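PDB 5C2I: Alr1585 protein from Nostoc sp., which is a haem-containing DyP-type (dye-decolorizing) peroxidase that probably uses hydrogen peroxide to oxidise dyes and related substrates. Local coordinates for residues F327-P336 with F410-I421; F199-Q207 with G285-G295. The protein carries 1 engineered substitution. All blocks are in the same frame, centred on the assembly; numbering follows the deposited sequence.

Followed from the N terminus, the chain first closes interaction 2, where the loop 199-207, after strand 195-196, meets the end of helix 281-289 and the turn that follows. The enclosed part includes helix 212-221, strand 250-261 and helix 263-277. Only then does interaction 1 open, so the two are in series: helix 330-334 is met by the loop 410-421, beyond helix 397-405. The haem joins them, with His330, Thr331, Thr334, Asn335, Leu420 and Ile421 on its iron-ligand side and 203-206 across the macrocycle. They also touch directly, since Thr331 N donates to Val289 O and Ser329 OG to Leu287 O, fixing helix 330-334 against helix 281-289.

Interaction 1: F327-P336 with F410-I421; sequences FHSHTRKTNP and FVQVNTGPDPLI. With HEM (protoporphyrin IX containing Fe), chain E.
The proximal side of the haem is built where His330, at the start of helix 330-334, meets Asp418 of the loop 410-421. The His330 ring reaches the porphyrin because its first torsion (-178°) sets CG opposite the backbone N, and NE2 binds the iron at 2.1 Å. Its other nitrogen, ND1, donates to Asp418 OD2 at 2.7 Å; the bond is nearly straight (168°), lies in the ring plane and uses the syn lone pair. Ring and carboxylate planes stand 67° apart. With NE2 held by the iron, this bond fixes the ring's rotation, and a carboxylate suits the place because its second oxygen can anchor the loop. Asp418 OD1 accepts from Leu420 N at 2.8 Å and from Ile421 N, the former closing an Asx turn. The turn brings Leu420 CD2 over one face of the imidazole, a CH-pi contact 3.7 Å from the ring centroid, while Ile421 CD1 lies at the ring edge, so the axial ligand of this DyP-type peroxidase is packed by branched aliphatic groups. One helical turn on, Lys333 bends at its second and third torsions to bring NZ to Phe410 O (2.7 Å) and Gly416 O (2.9 Å); Trp404 O is a third acceptor, so the buried ammonium ties three carbonyls together. Farther from the haem, Val411 CG1 packs 3.4 Å from Phe327 CD1, and the Gln412 amide, CD nearest to CE2, approaches the same ring with its plane tilted against it. Beside them Thr415 turns its methyl to the Phe327-His328 backbone, and a water links Phe327 O to Val411 N.

Interaction 2: F199-Q207 with G285-G295; sequences FGFVHGVSQ and GALIVGRFADG. Engineered in segment 199-207: His203 (natural residue Asp). With HEM (protoporphyrin IX containing Fe), chain E.
Phe201, Ala293 and Arg291 bury the most surface where the loop 199-207 meets 285-295. The Phe201 ring is gripped from several directions. Val289 CG2 sits over the centre of one face in a CH-pi contact, 3.5 Å from the centroid, and Arg291 O approaches the ring edge, 3.3 Å from CE2. That carbonyl is buried without a hydrogen-bonding partner, so the weakly positive ring hydrogens are probably its main compensation. Near CZ comes Gly285, where any side chain would run into the ring; glycine lets the helix pass close. Ala293 works mainly through its backbone: its O accepts from Val202 N at 2.9 Å, in the carbonyl plane and almost straight (167°), while its small methyl rests on Gly200 O. Gly200 itself, like Gly295, has a positive phi that a side chain would make strained.

Arg291, extended from CG to NE, runs beside a haem propionate arm and lays one face of its guanidinium under Val205 CG1, which is 3.5 Å from NH2. NH1 donates to Gly295 O at 2.7 Å, in the guanidinium plane, holding the Phe292-Gly295 turn; NH1 also bonds Thr311 O. A leucine in place of Arg291 would probably leave Gly295 O and Thr311 O without this shared donor and remove the flat surface on which Val205 rests.

Beyond Phe201, Gly204 N and Ser206 OG bond the haem propionates, the latter to O2D at 2.6 Å. His203, an engineered replacement for aspartate, places NE2 2.7 Å from the water on the iron. Residues 200-204 thus occupy the place of the GXXDG motif, the distal haem loop typical of DyP-type peroxidases.

Interaction 1: F327-P336 with F410-I421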
loop_
_atom_site.group_PDB
_atom_site.type_symbol
_atom_site.label_atom_id
_atom_site.label_comp_id
_atom_site.label_asym_id
_atom_site.label_seq_id
_atom_site.Cartn_x
_atom_site.Cartn_y
_atom_site.Cartn_z
ATOM N N PHE A 327 -37.003 1.198 18.728
ATOM C CA PHE A 327 -36.664 0.780 20.082
ATOM C C PHE A 327 -35.838 -0.508 20.131
ATOM O O PHE A 327 -35.102 -0.747 21.074
ATOM C CB PHE A 327 -37.951 0.595 20.911
ATOM C CG PHE A 327 -38.622 1.891 21.316
ATOM C CD1 PHE A 327 -37.966 2.805 22.115
ATOM C CD2 PHE A 327 -39.976 2.108 21.027
ATOM C CE1 PHE A 327 -38.605 3.973 22.542
ATOM C CE2 PHE A 327 -40.631 3.240 21.472
ATOM C CZ PHE A 327 -39.943 4.177 22.236
ATOM N N HIS A 328 -35.956 -1.338 19.112
ATOM C CA HIS A 328 -35.209 -2.578 19.114
ATOM C C HIS A 328 -33.765 -2.487 18.620
ATOM O O HIS A 328 -33.043 -3.456 18.763
ATOM C CB HIS A 328 -35.958 -3.656 18.299
ATOM C CG HIS A 328 -36.048 -3.326 16.844
ATOM N ND1 HIS A 328 -37.215 -2.956 16.229
ATOM C CD2 HIS A 328 -35.099 -3.302 15.885
ATOM C CE1 HIS A 328 -36.983 -2.720 14.948
ATOM N NE2 HIS A 328 -35.707 -2.916 14.720
ATOM N N SER A 329 -33.371 -1.369 17.992
ATOM C CA SER A 329 -32.066 -1.270 17.393
ATOM C C SER A 329 -31.009 -1.454 18.468
ATOM O O SER A 329 -31.173 -0.984 19.597
ATOM C CB SER A 329 -31.890 0.063 16.667
ATOM O OG SER A 329 -32.866 0.242 15.642
ATOM N N HIS A 330 -29.940 -2.147 18.108
ATOM C CA HIS A 330 -28.889 -2.472 19.081
ATOM C C HIS A 330 -28.441 -1.280 19.967
ATOM O O HIS A 330 -28.348 -1.441 21.197
ATOM C CB HIS A 330 -27.715 -3.102 18.359
ATOM C CG HIS A 330 -26.587 -3.519 19.263
ATOM N ND1 HIS A 330 -26.745 -4.429 20.286
ATOM C CD2 HIS A 330 -25.268 -3.209 19.231
ATOM C CE1 HIS A 330 -25.566 -4.671 20.840
ATOM N NE2 HIS A 330 -24.659 -3.956 20.206
ATOM N N THR A 331 -28.167 -0.129 19.359
ATOM C CA THR A 331 -27.708 1.035 20.128
ATOM C C THR A 331 -28.729 1.538 21.102
ATOM O O THR A 331 -28.399 1.921 22.225
ATOM C CB THR A 331 -27.228 2.224 19.236
ATOM O OG1 THR A 331 -28.269 2.607 18.358
ATOM C CG2 THR A 331 -25.987 1.845 18.434
ATOM N N ARG A 332 -29.990 1.476 20.710
ATOM C CA ARG A 332 -31.043 1.990 21.555
ATOM C C ARG A 332 -31.468 0.999 22.658
ATOM O O ARG A 332 -31.902 1.423 23.731
ATOM C CB ARG A 332 -32.255 2.381 20.694
ATOM C CG ARG A 332 -33.289 3.217 21.436
ATOM C CD ARG A 332 -34.186 3.992 20.511
ATOM N NE ARG A 332 -35.055 4.876 21.260
ATOM C CZ ARG A 332 -35.808 5.839 20.729
ATOM N NH1 ARG A 332 -35.783 6.111 19.429
ATOM N NH2 ARG A 332 -36.511 6.630 21.537
ATOM N N LYS A 333 -31.314 -0.305 22.404
ATOM C CA LYS A 333 -31.514 -1.331 23.428
ATOM C C LYS A 333 -30.402 -1.299 24.499
ATOM O O LYS A 333 -30.690 -1.333 25.701
ATOM C CB LYS A 333 -31.490 -2.706 22.797
ATOM C CG LYS A 333 -32.794 -3.064 22.117
ATOM C CD LYS A 333 -33.826 -3.575 23.129
ATOM C CE LYS A 333 -34.722 -4.667 22.613
ATOM N NZ LYS A 333 -35.462 -5.390 23.685
ATOM N N THR A 334 -29.155 -1.138 24.060
ATOM C CA THR A 334 -28.029 -1.219 24.972
ATOM C C THR A 334 -27.730 0.118 25.639
ATOM O O THR A 334 -27.151 0.138 26.730
ATOM C CB THR A 334 -26.766 -1.760 24.280
ATOM O OG1 THR A 334 -26.418 -0.909 23.183
ATOM C CG2 THR A 334 -26.958 -3.149 23.789
ATOM N N ASN A 335 -28.096 1.225 24.997
ATOM C CA ASN A 335 -27.970 2.538 25.576
ATOM C C ASN A 335 -29.207 3.357 25.261
ATOM O O ASN A 335 -29.313 3.997 24.206
ATOM C CB ASN A 335 -26.724 3.279 25.132
ATOM C CG ASN A 335 -26.586 4.624 25.867
ATOM O OD1 ASN A 335 -27.479 5.012 26.640
ATOM N ND2 ASN A 335 -25.518 5.354 25.592
ATOM N N PRO A 336 -30.192 3.303 26.162
ATOM C CA PRO A 336 -31.461 3.954 25.856
ATOM C C PRO A 336 -31.403 5.491 25.836
ATOM O O PRO A 336 -32.408 6.118 25.483
ATOM C CB PRO A 336 -32.397 3.443 26.984
ATOM C CG PRO A 336 -31.792 2.164 27.446
ATOM C CD PRO A 336 -30.298 2.395 27.321
ATOM N N PHE A 410 -38.906 -4.802 26.507
ATOM C CA PHE A 410 -38.058 -3.655 26.806
ATOM C C PHE A 410 -37.697 -2.895 25.523
ATOM O O PHE A 410 -37.250 -3.508 24.563
ATOM C CB PHE A 410 -36.749 -4.066 27.517
ATOM C CG PHE A 410 -35.877 -2.874 27.850
ATOM C CD1 PHE A 410 -36.131 -2.135 28.982
ATOM C CD2 PHE A 410 -34.932 -2.404 26.950
ATOM C CE1 PHE A 410 -35.402 -0.975 29.266
ATOM C CE2 PHE A 410 -34.208 -1.250 27.208
ATOM C CZ PHE A 410 -34.441 -0.529 28.373
ATOM N N VAL A 411 -37.738 -1.564 25.506
ATOM C CA VAL A 411 -38.204 -0.678 26.594
ATOM C C VAL A 411 -39.719 -0.587 26.650
ATOM O O VAL A 411 -40.270 -0.141 27.650
ATOM C CB VAL A 411 -37.615 0.762 26.421
ATOM C CG1 VAL A 411 -38.240 1.486 25.226
ATOM C CG2 VAL A 411 -37.787 1.566 27.710
ATOM N N GLN A 412 -40.405 -1.004 25.590
ATOM C CA GLN A 412 -41.874 -1.020 25.637
ATOM C C GLN A 412 -42.395 -2.369 25.140
ATOM O O GLN A 412 -41.652 -3.148 24.509
ATOM C CB GLN A 412 -42.473 0.200 24.923
ATOM C CG GLN A 412 -42.232 0.326 23.457
ATOM C CD GLN A 412 -43.167 1.365 22.805
ATOM O OE1 GLN A 412 -43.598 2.342 23.444
ATOM N NE2 GLN A 412 -43.482 1.151 21.526
ATOM N N VAL A 413 -43.642 -2.651 25.496
ATOM C CA VAL A 413 -44.276 -3.904 25.165
ATOM C C VAL A 413 -44.168 -4.128 23.656
ATOM O O VAL A 413 -44.300 -3.201 22.857
ATOM C CB VAL A 413 -45.767 -3.914 25.624
ATOM C CG1 VAL A 413 -46.465 -5.163 25.138
ATOM C CG2 VAL A 413 -45.862 -3.827 27.140
ATOM N N ASN A 414 -43.863 -5.362 23.278
ATOM C CA ASN A 414 -43.739 -5.785 21.875
ATOM C C ASN A 414 -42.645 -5.111 21.059
ATOM O O ASN A 414 -42.741 -5.068 19.841
ATOM C CB ASN A 414 -45.077 -5.704 21.146
ATOM C CG ASN A 414 -46.120 -6.568 21.799
ATOM O OD1 ASN A 414 -45.820 -7.656 22.287
ATOM N ND2 ASN A 414 -47.314 -6.073 21.883
ATOM N N THR A 415 -41.618 -4.604 21.731
ATOM C CA THR A 415 -40.407 -4.144 21.044
ATOM C C THR A 415 -39.677 -5.298 20.368
ATOM O O THR A 415 -39.183 -5.177 19.236
ATOM C CB THR A 415 -39.457 -3.455 22.034
ATOM O OG1 THR A 415 -40.128 -2.296 22.572
ATOM C CG2 THR A 415 -38.154 -3.048 21.348
ATOM N N GLY A 416 -39.661 -6.443 21.053
ATOM C CA GLY A 416 -38.952 -7.617 20.566
ATOM C C GLY A 416 -37.519 -7.572 21.056
ATOM O O GLY A 416 -37.051 -6.560 21.563
ATOM N N PRO A 417 -36.799 -8.683 20.896
ATOM C CA PRO A 417 -35.393 -8.698 21.275
ATOM C C PRO A 417 -34.532 -7.819 20.370
ATOM O O PRO A 417 -34.893 -7.555 19.211
ATOM C CB PRO A 417 -35.004 -10.168 21.130
ATOM C CG PRO A 417 -36.035 -10.775 20.223
ATOM C CD PRO A 417 -37.269 -9.952 20.333
ATOM N N ASP A 418 -33.386 -7.378 20.912
ATOM C CA ASP A 418 -32.311 -6.797 20.103
ATOM C C ASP A 418 -32.009 -7.770 18.936
ATOM O O ASP A 418 -31.727 -8.931 19.199
ATOM C CB ASP A 418 -31.101 -6.637 21.038
ATOM C CG ASP A 418 -29.877 -6.037 20.385
ATOM O OD1 ASP A 418 -29.518 -6.401 19.232
ATOM O OD2 ASP A 418 -29.232 -5.225 21.101
ATOM N N PRO A 419 -32.161 -7.328 17.642
ATOM C CA PRO A 419 -32.029 -8.272 16.517
ATOM C C PRO A 419 -30.585 -8.665 16.247
ATOM O O PRO A 419 -30.325 -9.684 15.600
ATOM C CB PRO A 419 -32.577 -7.481 15.329
ATOM C CG PRO A 419 -32.262 -6.059 15.698
ATOM C CD PRO A 419 -32.540 -5.987 17.174
ATOM N N LEU A 420 -29.648 -7.924 16.836
ATOM C CA LEU A 420 -28.247 -8.270 16.725
ATOM C C LEU A 420 -27.804 -9.295 17.756
ATOM O O LEU A 420 -27.206 -10.297 17.395
ATOM C CB LEU A 420 -27.414 -6.966 16.857
ATOM C CG LEU A 420 -25.959 -7.047 16.445
ATOM C CD1 LEU A 420 -25.835 -7.331 14.952
ATOM C CD2 LEU A 420 -25.214 -5.747 16.801
ATOM N N ILE A 421 -28.115 -9.076 19.051
ATOM C CA ILE A 421 -27.578 -9.906 20.128
ATOM C C ILE A 421 -28.629 -10.501 21.073
ATOM O O ILE A 421 -28.290 -11.273 21.989
ATOM C CB ILE A 421 -26.571 -9.120 21.032
ATOM C CG1 ILE A 421 -27.277 -8.002 21.795
ATOM C CG2 ILE A 421 -25.422 -8.595 20.247
ATOM C CD1 ILE A 421 -26.530 -7.473 23.011
HETATM C CHA HEM E . -22.588 -0.553 20.330
HETATM C CHB HEM E . -21.886 -4.298 17.373
HETATM C CHC HEM E . -22.277 -7.316 21.136
HETATM C CHD HEM E . -23.224 -3.567 24.004
HETATM C C1A HEM E . -22.382 -1.312 19.189
HETATM C C2A HEM E . -22.266 -0.790 17.867
HETATM C C3A HEM E . -22.070 -1.842 17.043
HETATM C C4A HEM E . -22.039 -3.000 17.851
HETATM C CMA HEM E . -21.855 -1.822 15.553
HETATM C CAA HEM E . -22.341 0.680 17.432
HETATM C CBA HEM E . -21.044 1.494 17.444
HETATM C CGA HEM E . -20.510 1.539 18.849
HETATM O O1A HEM E . -20.924 2.383 19.697
HETATM O O2A HEM E . -19.648 0.718 19.169
HETATM C C1B HEM E . -21.890 -5.437 18.176
HETATM C C2B HEM E . -21.654 -6.769 17.687
HETATM C C3B HEM E . -21.718 -7.595 18.720
HETATM C C4B HEM E . -22.068 -6.758 19.869
HETATM C CMB HEM E . -21.352 -7.113 16.271
HETATM C CAB HEM E . -21.491 -9.058 18.827
HETATM C CBB HEM E . -20.736 -9.766 17.968
HETATM C C1C HEM E . -22.627 -6.560 22.266
HETATM C C2C HEM E . -22.993 -7.061 23.498
HETATM C C3C HEM E . -23.285 -5.990 24.302
HETATM C C4C HEM E . -23.063 -4.837 23.541
HETATM C CMC HEM E . -23.017 -8.496 23.938
HETATM C CAC HEM E . -23.768 -5.961 25.682
HETATM C CBC HEM E . -24.506 -6.846 26.306
HETATM C C1D HEM E . -22.995 -2.449 23.205
HETATM C C2D HEM E . -23.093 -1.101 23.754
HETATM C C3D HEM E . -22.965 -0.261 22.736
HETATM C C4D HEM E . -22.734 -1.131 21.562
HETATM C CMD HEM E . -23.326 -0.693 25.200
HETATM C CAD HEM E . -22.958 1.239 22.818
HETATM C CBD HEM E . -24.358 1.860 22.764
HETATM C CGD HEM E . -24.252 3.344 22.896
HETATM O O1D HEM E . -24.773 4.010 22.005
HETATM O O2D HEM E . -23.662 3.912 23.878
HETATM N NA HEM E . -22.319 -2.673 19.157
HETATM N NB HEM E . -22.198 -5.505 19.433
HETATM N NC HEM E . -22.764 -5.203 22.259
HETATM N ND HEM E . -22.857 -2.430 21.877
HETATM FE FE HEM E . -22.570 -3.923 20.691
HETATM O O HOH W 1 -35.831 -0.359 23.858
HETATM O O HOH W 2 -39.671 -3.426 17.238
HETATM O O HOH W 3 -20.290 -4.035 21.196
#

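Interaction 2: F199-Q207 with G285-G295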
loop_
_atom_site.group_PDB
_atom_site.type_symbol
_atom_site.label_atom_id
_atom_site.label_comp_id
_atom_site.label_asym_id
_atom_site.label_seq_id
_atom_site.Cartn_x
_atom_site.Cartn_y
_atom_site.Cartn_z
ATOM N N PHE A 199 -19.624 -7.682 10.691
ATOM C CA PHE A 199 -20.785 -7.337 9.870
ATOM C C PHE A 199 -20.596 -6.032 9.118
ATOM O O PHE A 199 -21.423 -5.687 8.269
ATOM C CB PHE A 199 -22.090 -7.297 10.704
ATOM C CG PHE A 199 -22.470 -8.596 11.351
ATOM C CD1 PHE A 199 -22.275 -9.818 10.730
ATOM C CD2 PHE A 199 -23.081 -8.593 12.602
ATOM C CE1 PHE A 199 -22.693 -11.009 11.323
ATOM C CE2 PHE A 199 -23.500 -9.769 13.217
ATOM C CZ PHE A 199 -23.310 -10.999 12.564
ATOM N N GLY A 200 -19.480 -5.345 9.349
ATOM C CA GLY A 200 -19.090 -4.183 8.545
ATOM C C GLY A 200 -19.404 -2.846 9.190
ATOM O O GLY A 200 -19.172 -1.818 8.583
ATOM N N PHE A 201 -19.885 -2.845 10.425
ATOM C CA PHE A 201 -20.215 -1.612 11.107
ATOM C C PHE A 201 -19.061 -1.097 11.962
ATOM O O PHE A 201 -18.414 -1.844 12.692
ATOM C CB PHE A 201 -21.447 -1.800 12.005
ATOM C CG PHE A 201 -22.709 -2.124 11.234
ATOM C CD1 PHE A 201 -22.904 -3.403 10.727
ATOM C CD2 PHE A 201 -23.654 -1.157 10.986
ATOM C CE1 PHE A 201 -24.059 -3.720 10.028
ATOM C CE2 PHE A 201 -24.807 -1.451 10.244
ATOM C CZ PHE A 201 -25.010 -2.724 9.751
ATOM N N VAL A 202 -18.830 0.192 11.892
ATOM C CA VAL A 202 -17.845 0.846 12.760
ATOM C C VAL A 202 -18.186 0.531 14.208
ATOM O O VAL A 202 -19.367 0.521 14.592
ATOM C CB VAL A 202 -17.805 2.354 12.533
ATOM C CG1 VAL A 202 -16.803 3.010 13.473
ATOM C CG2 VAL A 202 -17.333 2.597 11.124
ATOM N N HIS A 203 -17.162 0.265 14.996
ATOM C CA HIS A 203 -17.351 -0.348 16.309
ATOM C C HIS A 203 -16.459 0.291 17.325
ATOM O O HIS A 203 -15.275 0.554 17.037
ATOM C CB HIS A 203 -17.070 -1.845 16.199
ATOM C CG HIS A 203 -17.648 -2.647 17.319
ATOM N ND1 HIS A 203 -16.937 -3.614 17.970
ATOM C CD2 HIS A 203 -18.855 -2.618 17.915
ATOM C CE1 HIS A 203 -17.696 -4.176 18.900
ATOM N NE2 HIS A 203 -18.855 -3.575 18.897
ATOM N N GLY A 204 -17.007 0.503 18.527
ATOM C CA GLY A 204 -16.285 1.147 19.614
ATOM C C GLY A 204 -16.549 2.629 19.703
ATOM O O GLY A 204 -15.815 3.330 20.383
ATOM N N VAL A 205 -17.606 3.116 19.047
ATOM C CA VAL A 205 -17.852 4.546 18.960
ATOM C C VAL A 205 -18.247 5.150 20.346
ATOM O O VAL A 205 -17.656 6.147 20.793
ATOM C CB VAL A 205 -18.962 4.870 17.943
ATOM C CG1 VAL A 205 -19.230 6.347 17.914
ATOM C CG2 VAL A 205 -18.613 4.342 16.564
ATOM N N SER A 206 -19.263 4.569 20.985
ATOM C CA SER A 206 -19.830 5.136 22.224
ATOM C C SER A 206 -19.325 4.413 23.465
ATOM O O SER A 206 -19.651 3.223 23.695
ATOM C CB SER A 206 -21.350 5.069 22.183
ATOM O OG SER A 206 -21.880 5.693 23.337
ATOM N N GLN A 207 -18.517 5.120 24.248
ATOM C CA GLN A 207 -17.900 4.542 25.455
ATOM C C GLN A 207 -18.045 5.459 26.669
ATOM O O GLN A 207 -17.989 6.683 26.535
ATOM C CB GLN A 207 -16.429 4.305 25.236
ATOM C CG GLN A 207 -16.106 3.336 24.123
ATOM C CD GLN A 207 -15.942 1.921 24.611
ATOM O OE1 GLN A 207 -16.648 1.456 25.528
ATOM N NE2 GLN A 207 -14.969 1.237 24.028
ATOM N N GLY A 285 -29.609 -2.157 7.391
ATOM C CA GLY A 285 -28.496 -2.312 8.331
ATOM C C GLY A 285 -28.554 -1.338 9.499
ATOM O O GLY A 285 -28.420 -1.749 10.655
ATOM N N ALA A 286 -28.811 -0.058 9.202
ATOM C CA ALA A 286 -28.911 0.950 10.219
ATOM C C ALA A 286 -30.095 0.740 11.175
ATOM O O ALA A 286 -30.001 1.063 12.371
ATOM C CB ALA A 286 -28.999 2.325 9.592
ATOM N N LEU A 287 -31.170 0.160 10.687
ATOM C CA LEU A 287 -32.307 -0.175 11.558
ATOM C C LEU A 287 -32.023 -1.347 12.501
ATOM O O LEU A 287 -32.612 -1.466 13.584
ATOM C CB LEU A 287 -33.550 -0.491 10.707
ATOM C CG LEU A 287 -34.078 0.644 9.843
ATOM C CD1 LEU A 287 -35.261 0.217 8.994
ATOM C CD2 LEU A 287 -34.454 1.868 10.683
ATOM N N ILE A 288 -31.158 -2.244 12.081
ATOM C CA ILE A 288 -30.780 -3.390 12.906
ATOM C C ILE A 288 -29.853 -2.870 14.029
ATOM O O ILE A 288 -30.034 -3.189 15.199
ATOM C CB ILE A 288 -30.020 -4.451 12.067
ATOM C CG1 ILE A 288 -30.922 -5.121 11.024
ATOM C CG2 ILE A 288 -29.405 -5.540 12.967
ATOM C CD1 ILE A 288 -30.168 -5.708 9.851
ATOM N N VAL A 289 -28.832 -2.103 13.642
ATOM C CA VAL A 289 -27.759 -1.732 14.544
ATOM C C VAL A 289 -28.033 -0.452 15.318
ATOM O O VAL A 289 -27.648 -0.365 16.494
ATOM C CB VAL A 289 -26.442 -1.597 13.772
ATOM C CG1 VAL A 289 -25.348 -1.000 14.631
ATOM C CG2 VAL A 289 -26.015 -2.968 13.238
ATOM N N GLY A 290 -28.679 0.510 14.667
ATOM C CA GLY A 290 -28.912 1.843 15.227
ATOM C C GLY A 290 -27.992 2.869 14.567
ATOM O O GLY A 290 -28.167 4.068 14.737
ATOM N N ARG A 291 -27.029 2.370 13.791
ATOM C CA ARG A 291 -26.132 3.208 12.999
ATOM C C ARG A 291 -25.923 2.561 11.634
ATOM O O ARG A 291 -25.958 1.348 11.489
ATOM C CB ARG A 291 -24.741 3.363 13.656
ATOM C CG ARG A 291 -24.702 4.116 14.965
ATOM C CD ARG A 291 -23.303 3.985 15.541
ATOM N NE ARG A 291 -23.187 4.596 16.837
ATOM C CZ ARG A 291 -22.798 5.847 17.083
ATOM N NH1 ARG A 291 -22.524 6.718 16.103
ATOM N NH2 ARG A 291 -22.719 6.250 18.336
ATOM N N PHE A 292 -25.683 3.399 10.637
ATOM C CA PHE A 292 -25.149 2.930 9.362
ATOM C C PHE A 292 -23.782 2.343 9.560
ATOM O O PHE A 292 -23.163 2.535 10.609
ATOM C CB PHE A 292 -25.097 4.077 8.364
ATOM C CG PHE A 292 -26.453 4.468 7.854
ATOM C CD1 PHE A 292 -27.236 5.392 8.542
ATOM C CD2 PHE A 292 -26.976 3.891 6.707
ATOM C CE1 PHE A 292 -28.511 5.739 8.094
ATOM C CE2 PHE A 292 -28.238 4.235 6.262
ATOM C CZ PHE A 292 -29.003 5.161 6.958
ATOM N N ALA A 293 -23.320 1.614 8.546
ATOM C CA ALA A 293 -22.001 0.994 8.560
ATOM C C ALA A 293 -20.912 1.996 8.945
ATOM O O ALA A 293 -20.016 1.653 9.701
ATOM C CB ALA A 293 -21.699 0.322 7.226
ATOM N N ASP A 294 -21.013 3.235 8.446
ATOM C CA ASP A 294 -19.968 4.236 8.717
ATOM C C ASP A 294 -20.046 4.849 10.107
ATOM O O ASP A 294 -19.167 5.614 10.487
ATOM C CB ASP A 294 -19.935 5.356 7.640
ATOM C CG ASP A 294 -21.221 6.183 7.607
ATOM O OD1 ASP A 294 -21.601 6.698 8.651
ATOM O OD2 ASP A 294 -21.790 6.390 6.540
ATOM N N GLY A 295 -21.110 4.535 10.848
ATOM C CA GLY A 295 -21.333 5.119 12.150
ATOM C C GLY A 295 -22.437 6.157 12.278
ATOM O O GLY A 295 -22.795 6.539 13.403
HETATM C CHA HEM E . -22.588 -0.553 20.330
HETATM C CHB HEM E . -21.886 -4.298 17.373
HETATM C CHC HEM E . -22.277 -7.316 21.136
HETATM C CHD HEM E . -23.224 -3.567 24.004
HETATM C C1A HEM E . -22.382 -1.312 19.189
HETATM C C2A HEM E . -22.266 -0.790 17.867
HETATM C C3A HEM E . -22.070 -1.842 17.043
HETATM C C4A HEM E . -22.039 -3.000 17.851
HETATM C CMA HEM E . -21.855 -1.822 15.553
HETATM C CAA HEM E . -22.341 0.680 17.432
HETATM C CBA HEM E . -21.044 1.494 17.444
HETATM C CGA HEM E . -20.510 1.539 18.849
HETATM O O1A HEM E . -20.924 2.383 19.697
HETATM O O2A HEM E . -19.648 0.718 19.169
HETATM C C1B HEM E . -21.890 -5.437 18.176
HETATM C C2B HEM E . -21.654 -6.769 17.687
HETATM C C3B HEM E . -21.718 -7.595 18.720
HETATM C C4B HEM E . -22.068 -6.758 19.869
HETATM C CMB HEM E . -21.352 -7.113 16.271
HETATM C CAB HEM E . -21.491 -9.058 18.827
HETATM C CBB HEM E . -20.736 -9.766 17.968
HETATM C C1C HEM E . -22.627 -6.560 22.266
HETATM C C2C HEM E . -22.993 -7.061 23.498
HETATM C C3C HEM E . -23.285 -5.990 24.302
HETATM C C4C HEM E . -23.063 -4.837 23.541
HETATM C CMC HEM E . -23.017 -8.496 23.938
HETATM C CAC HEM E . -23.768 -5.961 25.682
HETATM C CBC HEM E . -24.506 -6.846 26.306
HETATM C C1D HEM E . -22.995 -2.449 23.205
HETATM C C2D HEM E . -23.093 -1.101 23.754
HETATM C C3D HEM E . -22.965 -0.261 22.736
HETATM C C4D HEM E . -22.734 -1.131 21.562
HETATM C CMD HEM E . -23.326 -0.693 25.200
HETATM C CAD HEM E . -22.958 1.239 22.818
HETATM C CBD HEM E . -24.358 1.860 22.764
HETATM C CGD HEM E . -24.252 3.344 22.896
HETATM O O1D HEM E . -24.773 4.010 22.005
HETATM O O2D HEM E . -23.662 3.912 23.878
HETATM N NA HEM E . -22.319 -2.673 19.157
HETATM N NB HEM E . -22.198 -5.505 19.433
HETATM N NC HEM E . -22.764 -5.203 22.259
HETATM N ND HEM E . -22.857 -2.430 21.877
HETATM FE FE HEM E . -22.570 -3.923 20.691
HETATM O O HOH W 4 -21.721 1.680 13.547
HETATM O O HOH W 3 -20.290 -4.035 21.196
#